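Local coordinates for choline binding protein A (Lactobacillus salivarius str. Ren, PDB 5GT1) that probably helps the bacterium adhere to intestinal epithelial cells as a surface protein, and carries a zinc-binding domain of the M23 peptidase family, at residues A71-H76 / G125-Y130; N91-R96 / G112-K117; D98-V103 / I140-N145. All blocks are in the same frame, centred on the assembly; numbering follows the deposited sequence.

Contact 1 of 3, residues A71-H76 / G125-Y130; sequences AVHAVH and GDVIGY. With ACT (acetate ion), chain C.
Ala71, His73, Val127 and Tyr130 share one face of a short antiparallel pair, strands 71-73 and 127-130, in the M23 domain, and their side chains meet there. The methyl of Ala71 touches two partners: its CB is 3.8 Å from Val127 CG2 and 3.7 Å from CE1 of the Tyr130 ring, which it meets obliquely. That same CG2 methyl, set beside its own backbone N because CG1 takes the anti place (chi1 176°), lies over one face of the His73 imidazole, 4.1 Å from NE2. The ring is anchored at ND1 by a hydrogen bond to Pro28 O; an alanine here, lacking the ring, would probably leave that carbonyl without its side-chain partner and the Val127 methyl without the face it rests on. A second, buried group joins Val72, Ala74 and Ile128: Val72 CG1 approaches Ile128 CB, and Ala74 CB reaches Ile128 CD1 at 3.9 Å. Between His73-Val127 and Ala71-Tyr130, Val72 faces two residues, Ile128 and Gly129, in the manner of a beta bulge. Val72 N still gives a nearly straight bond to Gly129 O (2.7 Å, 173°), and Val72 O receives Ile128 N at 2.7 Å. Past the strands, Ala74 N donates to Asp126 O and Gly125 N to Ala74 O. An acetate, probably from the crystallisation liquor, accepts a long bond from Ala71 N, but its exact placing is doubtful. Backbone polar groups thus pair with one another across the contact, while the side chains, the imidazole apart, meet one another carbon to carbon.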
loop_
_atom_site.group_PDB
_atom_site.type_symbol
_atom_site.label_atom_id
_atom_site.label_comp_id
_atom_site.label_asym_id
_atom_site.label_seq_id
_atom_site.Cartn_x
_atom_site.Cartn_y
_atom_site.Cartn_z
ATOM N N ALA A 71 1.959 -2.570 -13.948
ATOM C CA ALA A 71 2.531 -1.398 -13.294
ATOM C C ALA A 71 1.729 -1.051 -12.035
ATOM O O ALA A 71 0.487 -1.019 -12.061
ATOM C CB ALA A 71 2.552 -0.211 -14.251
ATOM N N VAL A 72 2.444 -0.827 -10.934
ATOM C CA VAL A 72 1.846 -0.352 -9.685
ATOM C C VAL A 72 1.957 1.172 -9.673
ATOM O O VAL A 72 3.062 1.709 -9.658
ATOM C CB VAL A 72 2.581 -0.926 -8.454
ATOM C CG1 VAL A 72 2.018 -0.312 -7.164
ATOM C CG2 VAL A 72 2.462 -2.455 -8.431
ATOM N N HIS A 73 0.810 1.855 -9.685
ATOM C CA HIS A 73 0.759 3.327 -9.763
ATOM C C HIS A 73 0.648 3.934 -8.394
ATOM O O HIS A 73 -0.143 3.465 -7.570
ATOM C CB HIS A 73 -0.442 3.770 -10.609
ATOM C CG HIS A 73 -0.308 3.436 -12.082
ATOM N ND1 HIS A 73 -0.604 2.212 -12.582
ATOM C CD2 HIS A 73 0.119 4.206 -13.155
ATOM C CE1 HIS A 73 -0.385 2.203 -13.920
ATOM N NE2 HIS A 73 0.063 3.420 -14.271
ATOM N N ALA A 74 1.423 4.986 -8.134
ATOM C CA ALA A 74 1.420 5.639 -6.833
ATOM C C ALA A 74 0.023 6.184 -6.563
ATOM O O ALA A 74 -0.612 6.771 -7.459
ATOM C CB ALA A 74 2.445 6.759 -6.798
ATOM N N VAL A 75 -0.453 5.983 -5.339
ATOM C CA VAL A 75 -1.821 6.379 -4.968
ATOM C C VAL A 75 -1.880 7.854 -4.556
ATOM O O VAL A 75 -2.971 8.418 -4.415
ATOM C CB VAL A 75 -2.428 5.482 -3.855
ATOM C CG1 VAL A 75 -2.419 4.014 -4.283
ATOM C CG2 VAL A 75 -1.712 5.661 -2.514
ATOM N N HIS A 76 -0.705 8.458 -4.380
ATOM C CA HIS A 76 -0.578 9.816 -3.859
ATOM C C HIS A 76 0.838 10.275 -4.055
ATOM O O HIS A 76 1.758 9.455 -4.087
ATOM C CB HIS A 76 -0.918 9.822 -2.363
ATOM C CG HIS A 76 -1.086 11.210 -1.773
ATOM N ND1 HIS A 76 -0.051 11.913 -1.276
ATOM C CD2 HIS A 76 -2.221 12.004 -1.610
ATOM C CE1 HIS A 76 -0.495 13.118 -0.822
ATOM N NE2 HIS A 76 -1.827 13.172 -1.021
ATOM N N GLY A 125 0.011 8.455 -9.590
ATOM C CA GLY A 125 0.013 7.812 -10.913
ATOM C C GLY A 125 1.374 7.353 -11.417
ATOM O O GLY A 125 1.430 6.468 -12.279
ATOM N N ASP A 126 2.465 7.932 -10.903
ATOM C CA ASP A 126 3.832 7.480 -11.256
ATOM C C ASP A 126 4.023 5.985 -10.922
ATOM O O ASP A 126 3.534 5.496 -9.900
ATOM C CB ASP A 126 4.921 8.290 -10.533
ATOM C CG ASP A 126 5.083 9.710 -11.074
ATOM O OD1 ASP A 126 4.435 10.082 -12.080
ATOM O OD2 ASP A 126 5.880 10.471 -10.481
ATOM N N VAL A 127 4.751 5.262 -11.774
ATOM C CA VAL A 127 4.915 3.825 -11.553
ATOM C C VAL A 127 5.931 3.563 -10.438
ATOM O O VAL A 127 7.096 3.990 -10.522
ATOM C CB VAL A 127 5.298 3.089 -12.858
ATOM C CG1 VAL A 127 5.556 1.604 -12.589
ATOM C CG2 VAL A 127 4.176 3.247 -13.887
ATOM N N ILE A 128 5.488 2.875 -9.393
ATOM C CA ILE A 128 6.375 2.460 -8.292
ATOM C C ILE A 128 7.257 1.286 -8.731
ATOM O O ILE A 128 8.460 1.209 -8.402
ATOM C CB ILE A 128 5.550 2.034 -7.049
ATOM C CG1 ILE A 128 4.688 3.211 -6.541
ATOM C CG2 ILE A 128 6.452 1.468 -5.940
ATOM C CD1 ILE A 128 5.475 4.427 -6.110
ATOM N N GLY A 129 6.641 0.376 -9.470
ATOM C CA GLY A 129 7.303 -0.818 -9.947
ATOM C C GLY A 129 6.276 -1.727 -10.566
ATOM O O GLY A 129 5.131 -1.302 -10.807
ATOM N N TYR A 130 6.674 -2.980 -10.809
ATOM C CA TYR A 130 5.838 -3.946 -11.532
ATOM C C TYR A 130 5.525 -5.137 -10.638
ATOM O O TYR A 130 6.427 -5.768 -10.103
ATOM C CB TYR A 130 6.532 -4.375 -12.844
ATOM C CG TYR A 130 6.617 -3.202 -13.778
ATOM C CD1 TYR A 130 5.625 -2.985 -14.719
ATOM C CD2 TYR A 130 7.645 -2.243 -13.643
ATOM C CE1 TYR A 130 5.654 -1.869 -15.550
ATOM C CE2 TYR A 130 7.681 -1.122 -14.472
ATOM C CZ TYR A 130 6.686 -0.953 -15.417
ATOM O OH TYR A 130 6.710 0.144 -16.235
HETATM C C ACT C . -1.053 -1.069 -15.244
HETATM O O ACT C . -1.021 0.083 -15.742
HETATM O OXT ACT C . -0.616 -2.051 -15.882
HETATM C CH3 ACT C . -1.521 -1.300 -13.850
#

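Contact 2 of 3, residues N91-R96 / G112-K117; sequences NYVVVR and GNISVK. With EDO (1,2-ethanediol), chain D.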
loop_
_atom_site.group_PDB
_atom_site.type_symbol
_atom_site.label_atom_id
_atom_site.label_comp_id
_atom_site.label_asym_id
_atom_site.label_seq_id
_atom_site.Cartn_x
_atom_site.Cartn_y
_atom_site.Cartn_z
ATOM N N ASN A 91 10.004 -7.384 -0.622
ATOM C CA ASN A 91 10.564 -6.105 -1.082
ATOM C C ASN A 91 9.501 -4.997 -0.994
ATOM O O ASN A 91 8.378 -5.167 -1.501
ATOM C CB ASN A 91 11.105 -6.227 -2.514
ATOM C CG ASN A 91 12.205 -7.270 -2.629
ATOM O OD1 ASN A 91 13.315 -7.053 -2.163
ATOM N ND2 ASN A 91 11.886 -8.413 -3.222
ATOM N N TYR A 92 9.842 -3.886 -0.347
ATOM C CA TYR A 92 8.865 -2.806 -0.163
ATOM C C TYR A 92 9.417 -1.422 -0.498
ATOM O O TYR A 92 10.625 -1.189 -0.438
ATOM C CB TYR A 92 8.287 -2.833 1.256
ATOM C CG TYR A 92 9.331 -2.553 2.313
ATOM C CD1 TYR A 92 9.552 -1.251 2.769
ATOM C CD2 TYR A 92 10.107 -3.578 2.835
ATOM C CE1 TYR A 92 10.519 -0.975 3.726
ATOM C CE2 TYR A 92 11.079 -3.319 3.803
ATOM C CZ TYR A 92 11.284 -2.015 4.236
ATOM O OH TYR A 92 12.243 -1.737 5.184
ATOM N N VAL A 93 8.517 -0.501 -0.830
ATOM C CA VAL A 93 8.866 0.886 -1.094
ATOM C C VAL A 93 8.053 1.750 -0.150
ATOM O O VAL A 93 6.846 1.535 -0.007
ATOM C CB VAL A 93 8.499 1.276 -2.535
ATOM C CG1 VAL A 93 8.885 2.720 -2.828
ATOM C CG2 VAL A 93 9.159 0.324 -3.511
ATOM N N VAL A 94 8.719 2.705 0.502
ATOM C CA VAL A 94 8.071 3.669 1.390
ATOM C C VAL A 94 8.109 5.061 0.744
ATOM O O VAL A 94 9.173 5.543 0.318
ATOM C CB VAL A 94 8.745 3.699 2.790
ATOM C CG1 VAL A 94 8.006 4.648 3.742
ATOM C CG2 VAL A 94 8.809 2.283 3.365
ATOM N N VAL A 95 6.937 5.679 0.637
ATOM C CA VAL A 95 6.786 7.029 0.109
ATOM C C VAL A 95 6.165 7.895 1.207
ATOM O O VAL A 95 5.176 7.500 1.828
ATOM C CB VAL A 95 5.875 7.052 -1.148
ATOM C CG1 VAL A 95 5.658 8.482 -1.631
ATOM C CG2 VAL A 95 6.467 6.206 -2.271
ATOM N N ARG A 96 6.753 9.069 1.451
ATOM C CA ARG A 96 6.265 9.976 2.495
ATOM C C ARG A 96 5.769 11.257 1.867
ATOM O O ARG A 96 6.486 11.867 1.086
ATOM C CB ARG A 96 7.374 10.291 3.511
ATOM C CG ARG A 96 6.992 11.342 4.556
ATOM C CD ARG A 96 6.110 10.784 5.666
ATOM N NE ARG A 96 5.440 11.856 6.413
ATOM C CZ ARG A 96 4.500 11.675 7.343
ATOM N NH1 ARG A 96 4.082 10.452 7.669
ATOM N NH2 ARG A 96 3.967 12.735 7.954
ATOM N N GLY A 112 14.698 -5.548 -8.460
ATOM C CA GLY A 112 14.736 -5.157 -9.866
ATOM C C GLY A 112 13.355 -4.831 -10.413
ATOM O O GLY A 112 13.251 -4.126 -11.403
ATOM N N ASN A 113 12.299 -5.323 -9.762
ATOM C CA ASN A 113 10.922 -4.972 -10.152
ATOM C C ASN A 113 10.475 -3.597 -9.666
ATOM O O ASN A 113 9.390 -3.129 -10.026
ATOM C CB ASN A 113 9.917 -6.051 -9.727
ATOM C CG ASN A 113 9.767 -7.139 -10.764
ATOM O OD1 ASN A 113 8.674 -7.389 -11.279
ATOM N ND2 ASN A 113 10.866 -7.768 -11.104
ATOM N N ILE A 114 11.313 -2.939 -8.872
ATOM C CA ILE A 114 10.991 -1.600 -8.382
ATOM C C ILE A 114 11.602 -0.562 -9.326
ATOM O O ILE A 114 12.770 -0.675 -9.705
ATOM C CB ILE A 114 11.430 -1.415 -6.911
ATOM C CG1 ILE A 114 10.663 -2.421 -6.021
ATOM C CG2 ILE A 114 11.219 0.033 -6.476
ATOM C CD1 ILE A 114 11.209 -2.645 -4.620
ATOM N N SER A 115 10.801 0.433 -9.710
ATOM C CA SER A 115 11.182 1.414 -10.727
ATOM C C SER A 115 11.728 2.710 -10.144
ATOM O O SER A 115 12.380 3.482 -10.859
ATOM C CB SER A 115 9.980 1.763 -11.599
ATOM O OG SER A 115 9.497 0.614 -12.255
ATOM N N VAL A 116 11.431 2.964 -8.870
ATOM C CA VAL A 116 11.783 4.229 -8.232
ATOM C C VAL A 116 13.058 4.048 -7.395
ATOM O O VAL A 116 13.445 2.926 -7.120
ATOM C CB VAL A 116 10.613 4.790 -7.375
ATOM C CG1 VAL A 116 9.425 5.170 -8.265
ATOM C CG2 VAL A 116 10.183 3.781 -6.317
ATOM N N LYS A 117 13.699 5.156 -7.028
ATOM C CA LYS A 117 14.904 5.161 -6.187
ATOM C C LYS A 117 14.664 6.057 -4.982
ATOM O O LYS A 117 13.919 7.038 -5.070
ATOM C CB LYS A 117 16.105 5.713 -6.968
ATOM C CG LYS A 117 16.308 5.097 -8.348
ATOM C CD LYS A 117 17.253 3.903 -8.312
HETATM C C1 EDO D . 12.836 -0.451 -13.978
HETATM O O1 EDO D . 11.584 0.132 -14.358
HETATM C C2 EDO D . 12.558 -1.606 -13.031
HETATM O O2 EDO D . 11.340 -2.254 -13.436
#
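Within the curled antiparallel sheet of the M23 domain, Val93 on strand 92-96 is covered by Ile114 and Val116, which project from the loop that follows strand 101-108. No hydrogen bond joins the two segments; branched aliphatic side chains do the work. Val93 divides its two methyls between the two partners. With CG1 anti to the backbone N (chi1 -179°), that branch is directed at Val116 CG2, 3.9 Å away, whereas CG2 meets Ile114. There the fit is closer: Val93 CG2 is 3.6 Å from Ile114 CG2 and 3.8 Å from Ile114 CD1, the two side chains overlapping alongside and running in opposite senses, so that the valine methyl is touched by both arms of the isoleucine. Val93 and Val116 instead run aslant to one another. Ile114 CD1 extends on to Asn91, where the chain turns a corner, and approaches its CB at 4.2 Å; the amide of Asn91 has a separate task, its ND2 bonding to Phe108 O. On the outer side of the loop, Ser115 OG shares a hydrogen bond with O1 of an ethanediol (3.0 Å), probably a crystallisation additive. The apolar patch continues into the surrounding strands: Ile114 also leans on Phe108 of strand 101-108 and Ile83 of strand 78-86, while Val93 touches Ile128 of strand 127-130, so the patch as a whole reaches three strands besides the one that bears Val93.

Contact 3 of 3, residues D98-V103 / I140-N145; sequences DEYTFV and ITRETN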
loop_
_atom_site.group_PDB
_atom_site.type_symbol
_atom_site.label_atom_id
_atom_site.label_comp_id
_atom_site.label_asym_id
_atom_site.label_seq_id
_atom_site.Cartn_x
_atom_site.Cartn_y
_atom_site.Cartn_z
ATOM N N ASP A 98 3.287 14.980 2.950
ATOM C CA ASP A 98 3.263 15.893 4.102
ATOM C C ASP A 98 2.635 15.250 5.333
ATOM O O ASP A 98 3.115 15.423 6.456
ATOM C CB ASP A 98 2.535 17.187 3.745
ATOM C CG ASP A 98 3.462 18.213 3.108
ATOM O OD1 ASP A 98 3.030 18.897 2.146
ATOM O OD2 ASP A 98 4.626 18.327 3.572
ATOM N N GLU A 99 1.583 14.473 5.101
ATOM C CA GLU A 99 0.741 13.931 6.151
ATOM C C GLU A 99 0.910 12.413 6.337
ATOM O O GLU A 99 0.714 11.887 7.437
ATOM C CB GLU A 99 -0.711 14.252 5.783
ATOM C CG GLU A 99 -1.688 14.365 6.937
ATOM C CD GLU A 99 -3.068 14.878 6.513
ATOM O OE1 GLU A 99 -3.987 14.871 7.360
ATOM O OE2 GLU A 99 -3.254 15.292 5.345
ATOM N N TYR A 100 1.286 11.710 5.270
ATOM C CA TYR A 100 1.182 10.240 5.283
ATOM C C TYR A 100 2.435 9.498 4.873
ATOM O O TYR A 100 3.219 9.973 4.047
ATOM C CB TYR A 100 0.034 9.781 4.375
ATOM C CG TYR A 100 -1.345 10.271 4.767
ATOM C CD1 TYR A 100 -2.004 9.750 5.886
ATOM C CD2 TYR A 100 -2.008 11.232 3.990
ATOM C CE1 TYR A 100 -3.282 10.193 6.229
ATOM C CE2 TYR A 100 -3.284 11.673 4.321
ATOM C CZ TYR A 100 -3.912 11.153 5.437
ATOM O OH TYR A 100 -5.174 11.590 5.765
ATOM N N THR A 101 2.598 8.308 5.447
ATOM C CA THR A 101 3.567 7.338 4.969
ATOM C C THR A 101 2.812 6.219 4.252
ATOM O O THR A 101 1.901 5.601 4.828
ATOM C CB THR A 101 4.362 6.744 6.143
ATOM O OG1 THR A 101 4.991 7.804 6.885
ATOM C CG2 THR A 101 5.416 5.763 5.635
ATOM N N PHE A 102 3.184 5.980 2.994
ATOM C CA PHE A 102 2.607 4.919 2.169
ATOM C C PHE A 102 3.614 3.785 2.051
ATOM O O PHE A 102 4.781 4.025 1.734
ATOM C CB PHE A 102 2.290 5.474 0.769
ATOM C CG PHE A 102 1.362 6.669 0.779
ATOM C CD1 PHE A 102 -0.010 6.502 0.604
ATOM C CD2 PHE A 102 1.869 7.973 0.928
ATOM C CE1 PHE A 102 -0.864 7.607 0.612
ATOM C CE2 PHE A 102 1.030 9.069 0.940
ATOM C CZ PHE A 102 -0.335 8.893 0.780
ATOM N N VAL A 103 3.177 2.559 2.305
ATOM C CA VAL A 103 4.043 1.387 2.131
ATOM C C VAL A 103 3.494 0.504 1.005
ATOM O O VAL A 103 2.354 0.042 1.076
ATOM C CB VAL A 103 4.172 0.583 3.444
ATOM C CG1 VAL A 103 5.169 -0.569 3.280
ATOM C CG2 VAL A 103 4.589 1.515 4.579
ATOM N N ILE A 140 -1.060 2.465 4.831
ATOM C CA ILE A 140 -0.992 3.908 5.023
ATOM C C ILE A 140 -1.014 4.233 6.518
ATOM O O ILE A 140 -1.855 3.706 7.252
ATOM C CB ILE A 140 -2.143 4.654 4.291
ATOM C CG1 ILE A 140 -2.129 4.321 2.785
ATOM C CG2 ILE A 140 -1.985 6.167 4.485
ATOM C CD1 ILE A 140 -3.280 4.937 2.002
ATOM N N THR A 141 -0.099 5.107 6.953
ATOM C CA THR A 141 -0.012 5.504 8.363
ATOM C C THR A 141 0.390 6.959 8.448
ATOM O O THR A 141 1.108 7.460 7.576
ATOM C CB THR A 141 0.985 4.602 9.160
ATOM O OG1 THR A 141 1.045 5.022 10.538
ATOM C CG2 THR A 141 2.404 4.663 8.574
ATOM N N ARG A 142 -0.059 7.669 9.487
ATOM C CA ARG A 142 0.510 9.013 9.715
ATOM C C ARG A 142 1.890 8.941 10.367
ATOM O O ARG A 142 2.669 9.909 10.293
ATOM C CB ARG A 142 -0.420 9.901 10.541
ATOM C CG ARG A 142 -1.650 10.342 9.777
ATOM C CD ARG A 142 -2.488 11.281 10.620
ATOM N NE ARG A 142 -3.880 11.199 10.197
ATOM C CZ ARG A 142 -4.461 12.066 9.381
ATOM N NH1 ARG A 142 -3.768 13.097 8.913
ATOM N NH2 ARG A 142 -5.736 11.912 9.047
ATOM N N GLU A 143 2.192 7.799 10.992
ATOM C CA GLU A 143 3.481 7.588 11.671
ATOM C C GLU A 143 4.640 7.823 10.710
ATOM O O GLU A 143 4.621 7.392 9.550
ATOM C CB GLU A 143 3.556 6.190 12.304
ATOM C CG GLU A 143 4.886 5.832 12.977
ATOM C CD GLU A 143 5.249 6.760 14.131
ATOM O OE1 GLU A 143 4.480 6.791 15.123
ATOM O OE2 GLU A 143 6.292 7.468 14.035
ATOM N N THR A 144 5.654 8.506 11.226
ATOM C CA THR A 144 6.765 8.975 10.452
ATOM C C THR A 144 7.907 7.934 10.503
ATOM O O THR A 144 8.664 7.775 9.550
ATOM C CB THR A 144 7.129 10.388 10.972
ATOM O OG1 THR A 144 7.136 11.323 9.890
ATOM C CG2 THR A 144 8.420 10.413 11.732
ATOM N N ASN A 145 7.983 7.197 11.609
ATOM C CA ASN A 145 8.945 6.111 11.790
ATOM C C ASN A 145 8.296 4.834 11.275
ATOM O O ASN A 145 7.463 4.245 11.961
ATOM C CB ASN A 145 9.288 5.978 13.283
ATOM C CG ASN A 145 10.312 4.892 13.576
ATOM O OD1 ASN A 145 10.596 4.023 12.752
ATOM N ND2 ASN A 145 10.882 4.946 14.776
HETATM O O HOH W 1 1.669 13.069 9.817
HETATM O O HOH W 2 7.845 8.151 6.952
#
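Thr101 and Thr141 form a hydrogen-bonded antiparallel pair where strand 101-108 lies beside strand 135-141, the strand of the M23 sheet that carries the zinc ligand His137. This is the tight part of the contact. Thr101 N bonds to Thr141 O almost straight (2.7 Å, 173°), Thr141 N returns a bond to Thr101 O at 3.0 Å, and Thr141 CG2 rests 3.8 Å from Thr101 CB. On the other face Ile140 spreads its branches between two rings: CG2 meets Tyr100 CD1 obliquely at 3.8 Å, and CG1 lies 3.7 Å from Phe102 CD1, Ile140 and Phe102 running alongside each other in the same sense. Leu166 of helix 163-173 packs on both Tyr100 and Ile140 and helps to cover this side.

Toward solvent the grip becomes polar and looser. Arg142 runs extended from CG to NE beside Tyr100, and the ring's CE1 sits over the centre of one guanidinium face, with the two planes 43° apart. Glu99, its CG anti to the backbone N (chi1 -153°) and its chain stretched beyond, brings OE1 to the guanidinium edge for a salt bridge with NH1; the modelled separation is too short to be trusted, so only the pairing of charges is secure. A water held by Glu99 O reaches Arg142 O weakly.

Where the strand ends, Thr141 OG1 accepts from Glu143 N in an ST turn and is also hydrogen-bonded to Thr159 O. The turn presents Glu143 O to Thr101 OG1, which donates to it at 2.7 Å. That hydroxyl belongs to the tight part, for its oxygen also receives Arg96 NH1 and a water 2.9 Å away, and the same water gives its second hydrogen to Thr144 O at 2.7 Å.

Read from the N terminus, 71-76 comes first and 91-96 second, then 98-103 begins a third association before either is closed. Segment 112-117 returns to 91-96, closing contact 2 over 15 residues; 125-130 then closes contact 1 over 48, with contact 2 nested inside. Contact 3, completed last by 140-145, crosses both. The three touch directly. Ile128 O probably accepts from Ser115 N, and Tyr130 N probably donates to Asn113 O, tying the two-stranded pair to the loop; Val95 O probably accepts Phe102 N between neighbouring strands of the large sheet; and the rings of His76 and Phe102 meet where contacts 1 and 3 adjoin.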